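Local structure of formate dehydrogenase (Pyrobaculum aerophilum, 1QP8) at residues A[140-154]-A[161-175]. The protein probably acts as an NAD(P)H-dependent 2-hydroxyacid dehydrogenase, reducing glyoxylate or hydroxypyruvate, and binds NADPH in a Rossmann-type domain. Numbering follows the deposited sequence.
With NDP (NADPH dihydro-nicotinamide-adenine-dinucleotide phosphate), chain C.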
ATOM      1  N   GLY A 140       6.985   4.449  -9.046  1.00 45.80           N
ATOM      2  CA  GLY A 140       7.114   3.624 -10.237  1.00 45.80           C
ATOM      3  C   GLY A 140       7.834   2.315  -9.983  1.00 45.80           C
ATOM      4  O   GLY A 140       7.367   1.255 -10.403  1.00 45.80           O
ATOM      5  N   LYS A 141       8.961   2.373  -9.284  1.00 55.80           N
ATOM      6  CA  LYS A 141       9.693   1.155  -8.995  1.00 55.80           C
ATOM      7  C   LYS A 141       8.876   0.140  -8.185  1.00 55.80           C
ATOM      8  O   LYS A 141       8.897  -1.058  -8.478  1.00 55.80           O
ATOM      9  CB  LYS A 141      11.015   1.498  -8.315  1.00100.15           C
ATOM     10  CG  LYS A 141      11.929   2.266  -9.259  1.00100.15           C
ATOM     11  CD  LYS A 141      13.329   2.472  -8.717  1.00100.15           C
ATOM     12  CE  LYS A 141      14.205   3.131  -9.777  1.00100.15           C
ATOM     13  NZ  LYS A 141      15.586   3.405  -9.309  1.00100.15           N
ATOM     14  N   ILE A 142       8.129   0.613  -7.193  1.00 49.81           N
ATOM     15  CA  ILE A 142       7.310  -0.275  -6.369  1.00 49.81           C
ATOM     16  C   ILE A 142       6.148  -0.881  -7.151  1.00 49.81           C
ATOM     17  O   ILE A 142       5.871  -2.081  -7.055  1.00 49.81           O
ATOM     18  CB  ILE A 142       6.754   0.480  -5.173  1.00 64.21           C
ATOM     19  CG1 ILE A 142       7.917   1.098  -4.408  1.00 64.21           C
ATOM     20  CG2 ILE A 142       5.963  -0.458  -4.293  1.00 64.21           C
ATOM     21  CD1 ILE A 142       7.502   2.080  -3.353  1.00 64.21           C
ATOM     22  N   LEU A 143       5.456  -0.047  -7.915  1.00 62.21           N
ATOM     23  CA  LEU A 143       4.342  -0.546  -8.703  1.00 62.21           C
ATOM     24  C   LEU A 143       4.863  -1.671  -9.581  1.00 62.21           C
ATOM     25  O   LEU A 143       4.344  -2.787  -9.555  1.00 62.21           O
ATOM     26  CB  LEU A 143       3.757   0.567  -9.573  1.00 46.01           C
ATOM     27  CG  LEU A 143       3.043   1.682  -8.816  1.00 46.01           C
ATOM     28  CD1 LEU A 143       2.409   2.615  -9.814  1.00 46.01           C
ATOM     29  CD2 LEU A 143       1.977   1.094  -7.893  1.00 46.01           C
ATOM     30  N   ALA A 144       5.906  -1.361 -10.348  1.00 66.82           N
ATOM     31  CA  ALA A 144       6.531  -2.328 -11.238  1.00 66.82           C
ATOM     32  C   ALA A 144       6.862  -3.596 -10.472  1.00 66.82           C
ATOM     33  O   ALA A 144       6.527  -4.692 -10.900  1.00 66.82           O
ATOM     34  CB  ALA A 144       7.796  -1.742 -11.836  1.00100.15           C
ATOM     35  N   ALA A 145       7.522  -3.441  -9.334  1.00 47.96           N
ATOM     36  CA  ALA A 145       7.874  -4.596  -8.523  1.00 47.96           C
ATOM     37  C   ALA A 145       6.631  -5.372  -8.060  1.00 47.96           C
ATOM     38  O   ALA A 145       6.740  -6.487  -7.563  1.00 47.96           O
ATOM     39  CB  ALA A 145       8.686  -4.154  -7.329  1.00 34.82           C
ATOM     40  N   LEU A 146       5.453  -4.781  -8.210  1.00 68.54           N
ATOM     41  CA  LEU A 146       4.226  -5.457  -7.804  1.00 68.54           C
ATOM     42  C   LEU A 146       3.586  -6.106  -9.024  1.00 68.54           C
ATOM     43  O   LEU A 146       2.513  -6.718  -8.942  1.00 68.54           O
ATOM     44  CB  LEU A 146       3.248  -4.462  -7.173  1.00 73.69           C
ATOM     45  CG  LEU A 146       3.551  -3.925  -5.774  1.00 73.69           C
ATOM     46  CD1 LEU A 146       2.452  -2.959  -5.386  1.00 73.69           C
ATOM     47  CD2 LEU A 146       3.641  -5.064  -4.764  1.00 73.69           C
ATOM     48  N   GLY A 147       4.253  -5.954 -10.162  1.00 60.51           N
ATOM     49  CA  GLY A 147       3.763  -6.545 -11.393  1.00 60.51           C
ATOM     50  C   GLY A 147       2.928  -5.629 -12.255  1.00 60.51           C
ATOM     51  O   GLY A 147       2.201  -6.093 -13.124  1.00 60.51           O
ATOM     52  N   ALA A 148       3.030  -4.329 -12.043  1.00 60.91           N
ATOM     53  CA  ALA A 148       2.231  -3.410 -12.833  1.00 60.91           C
ATOM     54  C   ALA A 148       2.916  -3.004 -14.124  1.00 60.91           C
ATOM     55  O   ALA A 148       4.139  -2.940 -14.200  1.00 60.91           O
ATOM     56  CB  ALA A 148       1.908  -2.169 -12.018  1.00 52.46           C
ATOM     57  N   GLN A 149       2.114  -2.736 -15.145  1.00 57.80           N
ATOM     58  CA  GLN A 149       2.637  -2.287 -16.422  1.00 57.80           C
ATOM     59  C   GLN A 149       2.746  -0.784 -16.277  1.00 57.80           C
ATOM     60  O   GLN A 149       1.950  -0.042 -16.849  1.00 57.80           O
ATOM     61  CB  GLN A 149       1.669  -2.615 -17.558  1.00 99.53           C
ATOM     62  CG  GLN A 149       1.550  -4.092 -17.879  1.00 99.53           C
ATOM     63  CD  GLN A 149       0.621  -4.348 -19.050  1.00 99.53           C
ATOM     64  OE1 GLN A 149      -0.575  -4.062 -18.985  1.00 99.53           O
ATOM     65  NE2 GLN A 149       1.171  -4.885 -20.133  1.00 99.53           N
ATOM     66  N   VAL A 150       3.729  -0.341 -15.504  1.00 60.43           N
ATOM     67  CA  VAL A 150       3.922   1.079 -15.258  1.00 60.43           C
ATOM     68  C   VAL A 150       4.266   1.851 -16.515  1.00 60.43           C
ATOM     69  O   VAL A 150       5.134   1.439 -17.277  1.00 60.43           O
ATOM     70  CB  VAL A 150       5.066   1.330 -14.246  1.00 45.27           C
ATOM     71  CG1 VAL A 150       5.032   2.796 -13.782  1.00 45.27           C
ATOM     72  CG2 VAL A 150       4.968   0.356 -13.069  1.00 45.27           C
ATOM     73  N   ARG A 151       3.590   2.974 -16.724  1.00 56.37           N
ATOM     74  CA  ARG A 151       3.865   3.833 -17.866  1.00 56.37           C
ATOM     75  C   ARG A 151       4.314   5.172 -17.298  1.00 56.37           C
ATOM     76  O   ARG A 151       3.483   6.025 -17.021  1.00 56.37           O
ATOM     77  CB  ARG A 151       2.613   4.074 -18.696  1.00 66.92           C
ATOM     78  CG  ARG A 151       1.907   2.835 -19.166  1.00 66.92           C
ATOM     79  CD  ARG A 151       0.772   3.280 -20.037  1.00 66.92           C
ATOM     80  NE  ARG A 151      -0.271   2.278 -20.166  1.00 66.92           N
ATOM     81  CZ  ARG A 151      -1.503   2.564 -20.564  1.00 66.92           C
ATOM     82  NH1 ARG A 151      -1.831   3.816 -20.869  1.00 66.92           N
ATOM     83  NH2 ARG A 151      -2.408   1.601 -20.647  1.00 66.92           N
ATOM     84  N   GLY A 152       5.619   5.356 -17.132  1.00 67.70           N
ATOM     85  CA  GLY A 152       6.131   6.599 -16.581  1.00 67.70           C
ATOM     86  C   GLY A 152       6.173   7.776 -17.536  1.00 67.70           C
ATOM     87  O   GLY A 152       6.691   7.678 -18.644  1.00 67.70           O
ATOM     88  N   PHE A 153       5.620   8.899 -17.092  1.00 59.56           N
ATOM     89  CA  PHE A 153       5.584  10.125 -17.878  1.00 59.56           C
ATOM     90  C   PHE A 153       6.578  11.123 -17.290  1.00 59.56           C
ATOM     91  O   PHE A 153       6.899  11.060 -16.101  1.00 59.56           O
ATOM     92  CB  PHE A 153       4.182  10.718 -17.832  1.00 45.71           C
ATOM     93  CG  PHE A 153       4.122  12.168 -18.214  1.00 45.71           C
ATOM     94  CD1 PHE A 153       4.396  12.575 -19.517  1.00 45.71           C
ATOM     95  CD2 PHE A 153       3.749  13.131 -17.280  1.00 45.71           C
ATOM     96  CE1 PHE A 153       4.296  13.919 -19.895  1.00 45.71           C
ATOM     97  CE2 PHE A 153       3.645  14.487 -17.644  1.00 45.71           C
ATOM     98  CZ  PHE A 153       3.920  14.876 -18.957  1.00 45.71           C
ATOM     99  N   SER A 154       7.067  12.042 -18.116  1.00 63.82           N
ATOM    100  CA  SER A 154       8.026  13.042 -17.658  1.00 63.82           C
ATOM    101  C   SER A 154       8.491  13.929 -18.804  1.00 63.82           C
ATOM    102  O   SER A 154       8.317  13.582 -19.967  1.00 63.82           O
ATOM    103  CB  SER A 154       9.236  12.361 -17.013  1.00 59.82           C
ATOM    104  OG  SER A 154      10.130  13.322 -16.483  1.00 59.82           O
ATOM    105  N   PRO A 161      12.271   0.924 -14.768  1.00 66.17           N
ATOM    106  CA  PRO A 161      11.172  -0.062 -14.793  1.00 66.17           C
ATOM    107  C   PRO A 161       9.846   0.386 -15.395  1.00 66.17           C
ATOM    108  O   PRO A 161       8.812   0.209 -14.757  1.00 66.17           O
ATOM    109  CB  PRO A 161      10.988  -0.439 -13.318  1.00 52.97           C
ATOM    110  CG  PRO A 161      12.292  -0.120 -12.689  1.00 52.97           C
ATOM    111  CD  PRO A 161      12.735   1.149 -13.384  1.00 52.97           C
ATOM    112  N   TRP A 162       9.852   0.934 -16.604  1.00 62.36           N
ATOM    113  CA  TRP A 162       8.597   1.384 -17.212  1.00 62.36           C
ATOM    114  C   TRP A 162       8.721   1.905 -18.646  1.00 62.36           C
ATOM    115  O   TRP A 162       9.801   2.246 -19.121  1.00 62.36           O
ATOM    116  CB  TRP A 162       7.987   2.476 -16.341  1.00 66.23           C
ATOM    117  CG  TRP A 162       8.978   3.531 -16.046  1.00 66.23           C
ATOM    118  CD1 TRP A 162       9.448   4.475 -16.905  1.00 66.23           C
ATOM    119  CD2 TRP A 162       9.665   3.726 -14.812  1.00 66.23           C
ATOM    120  NE1 TRP A 162      10.387   5.250 -16.280  1.00 66.23           N
ATOM    121  CE2 TRP A 162      10.541   4.812 -14.992  1.00 66.23           C
ATOM    122  CE3 TRP A 162       9.624   3.086 -13.567  1.00 66.23           C
ATOM    123  CZ2 TRP A 162      11.376   5.282 -13.969  1.00 66.23           C
ATOM    124  CZ3 TRP A 162      10.449   3.552 -12.552  1.00 66.23           C
ATOM    125  CH2 TRP A 162      11.315   4.641 -12.759  1.00 66.23           C
ATOM    126  N   ARG A 163       7.586   2.007 -19.319  1.00 58.00           N
ATOM    127  CA  ARG A 163       7.569   2.459 -20.697  1.00 58.00           C
ATOM    128  C   ARG A 163       7.491   3.984 -20.872  1.00 58.00           C
ATOM    129  O   ARG A 163       6.520   4.488 -21.428  1.00 58.00           O
ATOM    130  CB  ARG A 163       6.391   1.782 -21.415  1.00 71.29           C
ATOM    131  CG  ARG A 163       6.335   1.986 -22.924  1.00 71.29           C
ATOM    132  CD  ARG A 163       4.906   2.266 -23.385  1.00 71.29           C
ATOM    133  NE  ARG A 163       3.919   1.360 -22.793  1.00 71.29           N
ATOM    134  CZ  ARG A 163       2.605   1.493 -22.948  1.00 71.29           C
ATOM    135  NH1 ARG A 163       2.123   2.496 -23.685  1.00 71.29           N
ATOM    136  NH2 ARG A 163       1.774   0.636 -22.354  1.00 71.29           N
ATOM    137  N   PHE A 164       8.518   4.710 -20.427  1.00 58.53           N
ATOM    138  CA  PHE A 164       8.546   6.186 -20.530  1.00 58.53           C
ATOM    139  C   PHE A 164       7.775   6.827 -21.710  1.00 58.53           C
ATOM    140  O   PHE A 164       7.799   6.310 -22.815  1.00 58.53           O
ATOM    141  CB  PHE A 164       9.996   6.678 -20.582  1.00 58.60           C
ATOM    142  CG  PHE A 164      10.114   8.144 -20.851  1.00 58.60           C
ATOM    143  CD1 PHE A 164      10.047   9.061 -19.814  1.00 58.60           C
ATOM    144  CD2 PHE A 164      10.178   8.615 -22.154  1.00 58.60           C
ATOM    145  CE1 PHE A 164      10.033  10.423 -20.072  1.00 58.60           C
ATOM    146  CE2 PHE A 164      10.165   9.975 -22.420  1.00 58.60           C
ATOM    147  CZ  PHE A 164      10.090  10.879 -21.378  1.00 58.60           C
ATOM    148  N   THR A 165       7.128   7.972 -21.463  1.00 62.86           N
ATOM    149  CA  THR A 165       6.357   8.712 -22.479  1.00 62.86           C
ATOM    150  C   THR A 165       6.603  10.203 -22.326  1.00 62.86           C
ATOM    151  O   THR A 165       7.136  10.637 -21.314  1.00 62.86           O
ATOM    152  CB  THR A 165       4.844   8.548 -22.292  1.00 67.68           C
ATOM    153  OG1 THR A 165       4.487   7.178 -22.461  1.00 67.68           O
ATOM    154  CG2 THR A 165       4.081   9.391 -23.306  1.00 67.68           C
ATOM    155  N   ASN A 166       6.192  10.986 -23.320  1.00 66.35           N
ATOM    156  CA  ASN A 166       6.343  12.433 -23.263  1.00 66.35           C
ATOM    157  C   ASN A 166       4.962  13.030 -23.484  1.00 66.35           C
ATOM    158  O   ASN A 166       4.823  14.214 -23.795  1.00 66.35           O
ATOM    159  CB  ASN A 166       7.315  12.936 -24.335  1.00100.15           C
ATOM    160  CG  ASN A 166       6.866  12.588 -25.733  1.00100.15           C
ATOM    161  OD1 ASN A 166       7.006  11.447 -26.176  1.00100.15           O
ATOM    162  ND2 ASN A 166       6.308  13.568 -26.436  1.00100.15           N
ATOM    163  N   SER A 167       3.943  12.189 -23.335  1.00 92.67           N
ATOM    164  CA  SER A 167       2.554  12.614 -23.473  1.00 92.67           C
ATOM    165  C   SER A 167       1.756  12.090 -22.284  1.00 92.67           C
ATOM    166  O   SER A 167       1.568  10.879 -22.132  1.00 92.67           O
ATOM    167  CB  SER A 167       1.950  12.098 -24.782  1.00 88.94           C
ATOM    168  OG  SER A 167       2.038  10.688 -24.867  1.00 88.94           O
ATOM    169  N   LEU A 168       1.307  13.004 -21.427  1.00 59.68           N
ATOM    170  CA  LEU A 168       0.526  12.615 -20.255  1.00 59.68           C
ATOM    171  C   LEU A 168      -0.603  11.705 -20.725  1.00 59.68           C
ATOM    172  O   LEU A 168      -0.887  10.681 -20.094  1.00 59.68           O
ATOM    173  CB  LEU A 168      -0.068  13.845 -19.547  1.00 36.01           C
ATOM    174  CG  LEU A 168      -1.166  14.663 -20.253  1.00 36.01           C
ATOM    175  CD1 LEU A 168      -2.379  14.806 -19.355  1.00 36.01           C
ATOM    176  CD2 LEU A 168      -0.634  16.033 -20.632  1.00 36.01           C
ATOM    177  N   GLU A 169      -1.223  12.083 -21.845  1.00 78.34           N
ATOM    178  CA  GLU A 169      -2.321  11.323 -22.439  1.00 78.34           C
ATOM    179  C   GLU A 169      -1.959   9.858 -22.587  1.00 78.34           C
ATOM    180  O   GLU A 169      -2.591   8.987 -22.000  1.00 78.34           O
ATOM    181  CB  GLU A 169      -2.694  11.904 -23.801  1.00 90.67           C
ATOM    182  CG  GLU A 169      -3.445  13.216 -23.718  1.00 90.67           C
ATOM    183  CD  GLU A 169      -3.996  13.675 -25.063  1.00 90.67           C
ATOM    184  OE1 GLU A 169      -4.514  12.817 -25.819  1.00 90.67           O
ATOM    185  OE2 GLU A 169      -3.925  14.891 -25.357  1.00 90.67           O
ATOM    186  N   GLU A 170      -0.941   9.582 -23.383  1.00 75.27           N
ATOM    187  CA  GLU A 170      -0.508   8.209 -23.574  1.00 75.27           C
ATOM    188  C   GLU A 170       0.229   7.788 -22.316  1.00 75.27           C
ATOM    189  O   GLU A 170       1.454   7.870 -22.244  1.00 75.27           O
ATOM    190  CB  GLU A 170       0.413   8.109 -24.798  1.00100.15           C
ATOM    191  CG  GLU A 170       1.071   6.742 -24.998  1.00100.15           C
ATOM    192  CD  GLU A 170       0.065   5.603 -25.075  1.00100.15           C
ATOM    193  OE1 GLU A 170      -0.789   5.623 -25.994  1.00100.15           O
ATOM    194  OE2 GLU A 170       0.130   4.691 -24.217  1.00100.15           O
ATOM    195  N   ALA A 171      -0.532   7.353 -21.320  1.00 66.81           N
ATOM    196  CA  ALA A 171      -0.001   6.917 -20.030  1.00 66.81           C
ATOM    197  C   ALA A 171      -1.262   6.702 -19.229  1.00 66.81           C
ATOM    198  O   ALA A 171      -1.356   5.806 -18.389  1.00 66.81           O
ATOM    199  CB  ALA A 171       0.840   8.019 -19.393  1.00 42.60           C
ATOM    200  N   LEU A 172      -2.239   7.548 -19.528  1.00 83.75           N
ATOM    201  CA  LEU A 172      -3.542   7.501 -18.895  1.00 83.75           C
ATOM    202  C   LEU A 172      -4.474   6.606 -19.721  1.00 83.75           C
ATOM    203  O   LEU A 172      -5.442   6.064 -19.194  1.00 83.75           O
ATOM    204  CB  LEU A 172      -4.123   8.918 -18.802  1.00 43.37           C
ATOM    205  CG  LEU A 172      -3.337   9.997 -18.042  1.00 43.37           C
ATOM    206  CD1 LEU A 172      -4.151  11.261 -18.047  1.00 43.37           C
ATOM    207  CD2 LEU A 172      -3.070   9.579 -16.603  1.00 43.37           C
ATOM    208  N   ARG A 173      -4.172   6.453 -21.011  1.00 58.51           N
ATOM    209  CA  ARG A 173      -4.991   5.629 -21.901  1.00 58.51           C
ATOM    210  C   ARG A 173      -5.306   4.280 -21.294  1.00 58.51           C
ATOM    211  O   ARG A 173      -4.408   3.482 -21.031  1.00 58.51           O
ATOM    212  CB  ARG A 173      -4.314   5.416 -23.261  1.00 76.82           C
ATOM    213  CG  ARG A 173      -4.500   6.589 -24.211  1.00 76.82           C
ATOM    214  CD  ARG A 173      -4.485   6.192 -25.690  1.00 76.82           C
ATOM    215  NE  ARG A 173      -5.272   7.157 -26.452  1.00 76.82           N
ATOM    216  CZ  ARG A 173      -4.905   8.415 -26.679  1.00 76.82           C
ATOM    217  NH1 ARG A 173      -3.741   8.864 -26.224  1.00 76.82           N
ATOM    218  NH2 ARG A 173      -5.731   9.242 -27.310  1.00 76.82           N
ATOM    219  N   GLU A 174      -6.596   4.040 -21.076  1.00 64.04           N
ATOM    220  CA  GLU A 174      -7.062   2.786 -20.496  1.00 64.04           C
ATOM    221  C   GLU A 174      -6.262   2.386 -19.263  1.00 64.04           C
ATOM    222  O   GLU A 174      -6.176   1.203 -18.925  1.00 64.04           O
ATOM    223  CB  GLU A 174      -6.982   1.666 -21.529  1.00 99.76           C
ATOM    224  CG  GLU A 174      -7.822   1.901 -22.756  1.00 99.76           C
ATOM    225  CD  GLU A 174      -7.589   0.836 -23.800  1.00 99.76           C
ATOM    226  OE1 GLU A 174      -6.437   0.711 -24.274  1.00 99.76           O
ATOM    227  OE2 GLU A 174      -8.558   0.122 -24.141  1.00 99.76           O
ATOM    228  N   ALA A 175      -5.665   3.366 -18.597  1.00 49.27           N
ATOM    229  CA  ALA A 175      -4.904   3.059 -17.400  1.00 49.27           C
ATOM    230  C   ALA A 175      -5.910   2.825 -16.269  1.00 49.27           C
ATOM    231  O   ALA A 175      -6.970   3.471 -16.219  1.00 49.27           O
ATOM    232  CB  ALA A 175      -3.970   4.204 -17.067  1.00 52.65           C
TER
HETATM  233  PA  NDP C 310      11.732  16.829  -8.439  0.70 54.47           P
HETATM  234  O1A NDP C 310      11.436  18.289  -8.573  0.70 54.47           O
HETATM  235  O2A NDP C 310      11.620  17.003  -6.975  0.70 54.47           O
HETATM  236  O5B NDP C 310      10.625  16.632  -9.646  0.70 54.47           O
HETATM  237  C5B NDP C 310      11.291  16.553 -10.971  0.70 54.47           C
HETATM  238  C4B NDP C 310      10.607  15.447 -11.853  0.70 54.47           C
HETATM  239  O4B NDP C 310       9.321  15.854 -12.462  0.70 54.47           O
HETATM  240  C3B NDP C 310      11.453  15.044 -13.125  0.70 54.47           C
HETATM  241  O3B NDP C 310      11.028  13.781 -13.605  0.70 54.47           O
HETATM  242  C2B NDP C 310      11.113  16.252 -13.998  0.70 54.47           C
HETATM  243  O2B NDP C 310      11.476  16.362 -15.326  0.70 54.47           O
HETATM  244  C1B NDP C 310       9.660  16.343 -13.785  0.70 54.47           C
HETATM  245  N9A NDP C 310       9.120  17.603 -14.181  0.70 54.47           N
HETATM  246  C8A NDP C 310       9.286  18.865 -13.676  0.70 54.47           C
HETATM  247  N7A NDP C 310       8.569  19.774 -14.339  0.70 54.47           N
HETATM  248  C5A NDP C 310       7.929  19.037 -15.305  0.70 54.47           C
HETATM  249  C6A NDP C 310       7.015  19.415 -16.357  0.70 54.47           C
HETATM  250  N6A NDP C 310       6.663  20.706 -16.508  0.70 54.47           N
HETATM  251  N1A NDP C 310       6.544  18.406 -17.189  0.70 54.47           N
HETATM  252  C2A NDP C 310       6.968  17.101 -16.972  0.70 54.47           C
HETATM  253  N3A NDP C 310       7.802  16.677 -16.039  0.70 54.47           N
HETATM  254  C4A NDP C 310       8.233  17.709 -15.223  0.70 54.47           C
HETATM  255  O3  NDP C 310      10.848  15.621  -7.969  0.70 54.47           O
HETATM  256  PN  NDP C 310       9.805  15.096  -6.816  0.70 54.47           P
HETATM  257  O1N NDP C 310       9.376  13.703  -7.079  0.70 54.47           O
HETATM  258  O2N NDP C 310      10.374  15.237  -5.437  0.70 54.47           O
HETATM  259  O5D NDP C 310       8.493  16.112  -6.910  0.70 54.47           O
HETATM  260  C5D NDP C 310       8.578  17.396  -6.247  0.70 54.47           C
HETATM  261  C4D NDP C 310       7.195  18.053  -6.401  0.70 54.47           C
HETATM  262  O4D NDP C 310       6.210  17.250  -5.708  0.70 54.47           O
HETATM  263  C3D NDP C 310       7.172  19.433  -5.747  0.70 54.47           C
HETATM  264  O3D NDP C 310       7.589  20.397  -6.701  0.70 54.47           O
HETATM  265  C2D NDP C 310       5.695  19.539  -5.282  0.70 54.47           C
HETATM  266  O2D NDP C 310       4.869  20.165  -6.277  0.70 54.47           O
HETATM  267  C1D NDP C 310       5.299  18.082  -4.949  0.70 54.47           C
HETATM  268  N1N NDP C 310       5.386  17.757  -3.446  0.70 54.47           N
HETATM  269  C2N NDP C 310       4.153  17.360  -2.821  0.70 54.47           C
HETATM  270  C3N NDP C 310       4.220  17.057  -1.439  0.70 54.47           C
HETATM  271  C7N NDP C 310       2.883  16.617  -0.723  0.70 54.47           C
HETATM  272  O7N NDP C 310       2.968  16.179   0.409  0.70 54.47           O
HETATM  273  N7N NDP C 310       1.723  16.754  -1.420  0.70 54.47           N
HETATM  274  C4N NDP C 310       5.421  17.118  -0.633  0.70 54.47           C
HETATM  275  C5N NDP C 310       6.573  17.528  -1.396  0.70 54.47           C
HETATM  276  C6N NDP C 310       6.599  17.836  -2.722  0.70 54.47           C
HETATM  277  P2B NDP C 310      12.912  17.235 -15.583  0.70 54.47           P
HETATM  278  O1X NDP C 310      12.880  17.133 -17.089  0.70 54.47           O
HETATM  279  O2X NDP C 310      12.598  18.572 -15.013  0.70 54.47           O
HETATM  280  O3X NDP C 310      13.942  16.489 -14.880  0.70 54.47           O
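Arg151 sends its side chain out from strand 149-153, across to the chain around Arg173, where NH1 (2.6 Å) and NH2 (2.8 Å) both close on Arg173 O. The carbonyl oxygen lies near the guanidinium plane, so the end-on grip fixes the rotation of the group; a long side chain with a flat, multiply donating end suits this. With CG anti to the carbonyl carbon (chi1 -55°) and the chain extended as far as NE, the guanidinium reaches the C-terminal end of 161-175. Arg163 lies alongside, one face of its guanidinium over Arg151 CD. The two like charges come close, and Glu170 probably offsets them: its OE2 makes a salt bridge to Arg163 NH1 at 3.0 Å and a long, purely electrostatic one to Arg151 NH1.

Backbone bonds tie the rest of the strand to 161-175. Arg163 N donates to Val150 O at 3.2 Å, and Thr165 N to Gly152 O at 2.9 Å. Gly152, with no side chain, lets the Trp162 indole lie close to the strand backbone. That indole runs on toward helix 135-145, where CZ3 meets Lys141 CG, while Ala144, small enough for close approach, packs CB to CB against Pro161.

Phe153 lays one ring face under Leu168, whose CB stands 4.2 Å from the ring centroid in a CH-pi contact. Next in the chain, Ser154 CB meets the edge of the Phe164 ring, and its OG lies 3.0 Å from O3B of the NADPH ribose.

On the strand's other edge, Arg151 and Phe153 bond through their backbones to Val127 and Val129 of strand 126-130. The contact thus packs 161-175 against strand 149-153, outermost in this chain's parallel Rossmann sheet; Ser154, at this strand's C-terminal end, meets the adenosine ribose of the dinucleotide.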